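Local coordinates for pullulanase (Bacillus acidopullulyticus, PDB 2WAN), which hydrolyses the alpha-1,6-glucosidic links of pullulan and probably of branched starch-derived polysaccharides, as a debranching enzyme of the alpha-amylase family, at residues N867-Y872 and G886-V891. Numbering follows the deposited sequence.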
loop_
_atom_site.group_PDB
_atom_site.type_symbol
_atom_site.label_atom_id
_atom_site.label_comp_id
_atom_site.label_asym_id
_atom_site.label_seq_id
_atom_site.Cartn_x
_atom_site.Cartn_y
_atom_site.Cartn_z
ATOM N N ASN A 867 -17.081 34.422 5.283
ATOM C CA ASN A 867 -16.465 34.207 3.994
ATOM C C ASN A 867 -14.954 34.275 4.163
ATOM O O ASN A 867 -14.447 35.188 4.847
ATOM C CB ASN A 867 -16.915 35.306 3.004
ATOM C CG ASN A 867 -18.397 35.240 2.688
ATOM O OD1 ASN A 867 -18.974 34.154 2.519
ATOM N ND2 ASN A 867 -19.032 36.411 2.606
ATOM N N ILE A 868 -14.256 33.315 3.559
ATOM C CA ILE A 868 -12.799 33.343 3.496
ATOM C C ILE A 868 -12.361 33.343 2.045
ATOM O O ILE A 868 -12.823 32.529 1.241
ATOM C CB ILE A 868 -12.169 32.124 4.211
ATOM C CG1 ILE A 868 -12.731 31.996 5.638
ATOM C CG2 ILE A 868 -10.614 32.230 4.198
ATOM C CD1 ILE A 868 -12.235 30.782 6.408
ATOM N N ILE A 869 -11.460 34.265 1.697
ATOM C CA ILE A 869 -10.874 34.238 0.353
ATOM C C ILE A 869 -9.400 33.861 0.433
ATOM O O ILE A 869 -8.683 34.365 1.281
ATOM C CB ILE A 869 -11.029 35.583 -0.405
ATOM C CG1 ILE A 869 -12.472 35.756 -0.851
ATOM C CG2 ILE A 869 -10.054 35.633 -1.631
ATOM C CD1 ILE A 869 -12.772 37.164 -1.405
ATOM N N VAL A 870 -8.976 32.936 -0.431
ATOM C CA VAL A 870 -7.561 32.576 -0.547
ATOM C C VAL A 870 -7.156 32.798 -2.011
ATOM O O VAL A 870 -7.890 32.409 -2.918
ATOM C CB VAL A 870 -7.321 31.071 -0.205
ATOM C CG1 VAL A 870 -5.863 30.642 -0.473
ATOM C CG2 VAL A 870 -7.703 30.772 1.252
ATOM N N MET A 871 -5.987 33.403 -2.237
ATOM C CA MET A 871 -5.427 33.504 -3.599
ATOM C C MET A 871 -3.939 33.168 -3.608
ATOM O O MET A 871 -3.168 33.739 -2.818
ATOM C CB MET A 871 -5.638 34.911 -4.185
ATOM C CG MET A 871 -5.001 35.070 -5.570
ATOM S SD MET A 871 -5.548 36.612 -6.305
ATOM C CE MET A 871 -4.236 36.867 -7.512
ATOM N N TYR A 872 -3.554 32.247 -4.493
ATOM C CA TYR A 872 -2.151 31.888 -4.698
ATOM C C TYR A 872 -1.631 32.686 -5.879
ATOM O O TYR A 872 -2.212 32.620 -6.967
ATOM C CB TYR A 872 -1.993 30.395 -5.012
ATOM C CG TYR A 872 -2.742 29.452 -4.094
ATOM C CD1 TYR A 872 -2.555 29.479 -2.717
ATOM C CD2 TYR A 872 -3.603 28.502 -4.626
ATOM C CE1 TYR A 872 -3.258 28.579 -1.874
ATOM C CE2 TYR A 872 -4.307 27.619 -3.805
ATOM C CZ TYR A 872 -4.127 27.670 -2.439
ATOM O OH TYR A 872 -4.822 26.784 -1.650
ATOM N N GLY A 886 -18.710 44.331 -0.047
ATOM C CA GLY A 886 -18.523 44.452 1.384
ATOM C C GLY A 886 -17.095 44.700 1.818
ATOM O O GLY A 886 -16.176 44.774 0.990
ATOM N N ASP A 887 -16.934 44.857 3.125
ATOM C CA ASP A 887 -15.635 45.086 3.745
ATOM C C ASP A 887 -14.892 43.768 3.933
ATOM O O ASP A 887 -15.443 42.809 4.495
ATOM C CB ASP A 887 -15.818 45.772 5.101
ATOM C CG ASP A 887 -14.489 46.187 5.722
ATOM O OD1 ASP A 887 -14.111 45.621 6.760
ATOM O OD2 ASP A 887 -13.803 47.048 5.139
ATOM N N TRP A 888 -13.637 43.737 3.483
ATOM C CA TRP A 888 -12.760 42.572 3.663
ATOM C C TRP A 888 -11.605 42.866 4.615
ATOM O O TRP A 888 -10.957 43.915 4.532
ATOM C CB TRP A 888 -12.239 42.060 2.311
ATOM C CG TRP A 888 -13.332 41.470 1.503
ATOM C CD1 TRP A 888 -14.151 42.129 0.617
ATOM C CD2 TRP A 888 -13.769 40.106 1.520
ATOM N NE1 TRP A 888 -15.075 41.253 0.090
ATOM C CE2 TRP A 888 -14.856 40.003 0.616
ATOM C CE3 TRP A 888 -13.339 38.950 2.211
ATOM C CZ2 TRP A 888 -15.533 38.792 0.383
ATOM C CZ3 TRP A 888 -14.000 37.748 1.971
ATOM C CH2 TRP A 888 -15.095 37.680 1.070
ATOM N N THR A 889 -11.371 41.940 5.539
ATOM C CA THR A 889 -10.257 42.027 6.470
ATOM C C THR A 889 -9.102 41.188 5.934
ATOM O O THR A 889 -9.270 39.997 5.691
ATOM C CB THR A 889 -10.667 41.505 7.880
ATOM O OG1 THR A 889 -11.769 42.271 8.366
ATOM C CG2 THR A 889 -9.490 41.637 8.857
ATOM N N ILE A 890 -7.930 41.804 5.745
ATOM C CA ILE A 890 -6.734 41.064 5.323
ATOM C C ILE A 890 -6.173 40.339 6.542
ATOM O O ILE A 890 -5.923 40.961 7.563
ATOM C CB ILE A 890 -5.646 42.017 4.746
ATOM C CG1 ILE A 890 -6.209 42.800 3.550
ATOM C CG2 ILE A 890 -4.393 41.210 4.367
ATOM C CD1 ILE A 890 -5.391 44.077 3.208
ATOM N N VAL A 891 -6.020 39.017 6.443
ATOM C CA VAL A 891 -5.410 38.244 7.540
ATOM C C VAL A 891 -4.119 37.512 7.113
ATOM O O VAL A 891 -3.329 37.086 7.949
ATOM C CB VAL A 891 -6.437 37.261 8.219
ATOM C CG1 VAL A 891 -7.562 38.041 8.852
ATOM C CG2 VAL A 891 -6.969 36.249 7.210
#
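Ile869 and Trp888 form the main apolar contact between 867-872 and 886-891. The methyl end of Ile869 lies over one face of the indole. Its CD1 stands 3.6 Å from the centroid of the Trp888 six-membered ring, 18° off the ring normal, a CH-pi contact. The methyl is displaced toward the outer rim, and CD1 comes to 3.4 Å from Trp888 CH2. Ile869 CG1 also touches the ring, 3.8 Å from Trp888 CZ3. The two side chains cross at about a right angle. CG1 of Ile869 lies anti to the carbonyl carbon (chi1 -74°), and the extended chi2 of 170° carries CD1 out over the indole.

Asn867 adds a smaller apolar contact. Its CB meets Trp888 CH2 at 3.6 Å, approaching the ring obliquely. The amide has a different task: Asn867 ND2 is hydrogen-bonded to Gln921 OE1 at the C-terminus.

The polar atom of the indole is also satisfied away from 867-872. Trp888 NE1 donates a hydrogen bond to Pro884 O, in the loop just before its strand, and this helps fix the rotation of the ring.

Strands 868-873 and 888-893 do not pair directly. Strand 915-920 lies between them in the antiparallel sheet and pairs with both, so Trp888 spans a neighbouring strand to reach Ile869. Glu855 of strand 852-856 and Leu919 also touch the Trp888 side chain. An alanine in place of Trp888 would probably open a gap over Ile869 CD1 and leave Pro884 O without its indole donor. The contact is thus buried side-chain packing in the C-terminal all-beta domain. Dispersion and CH-pi attraction hold it, while Asn867 ND2 and Trp888 NE1 make their hydrogen bonds to Gln921 and Pro884.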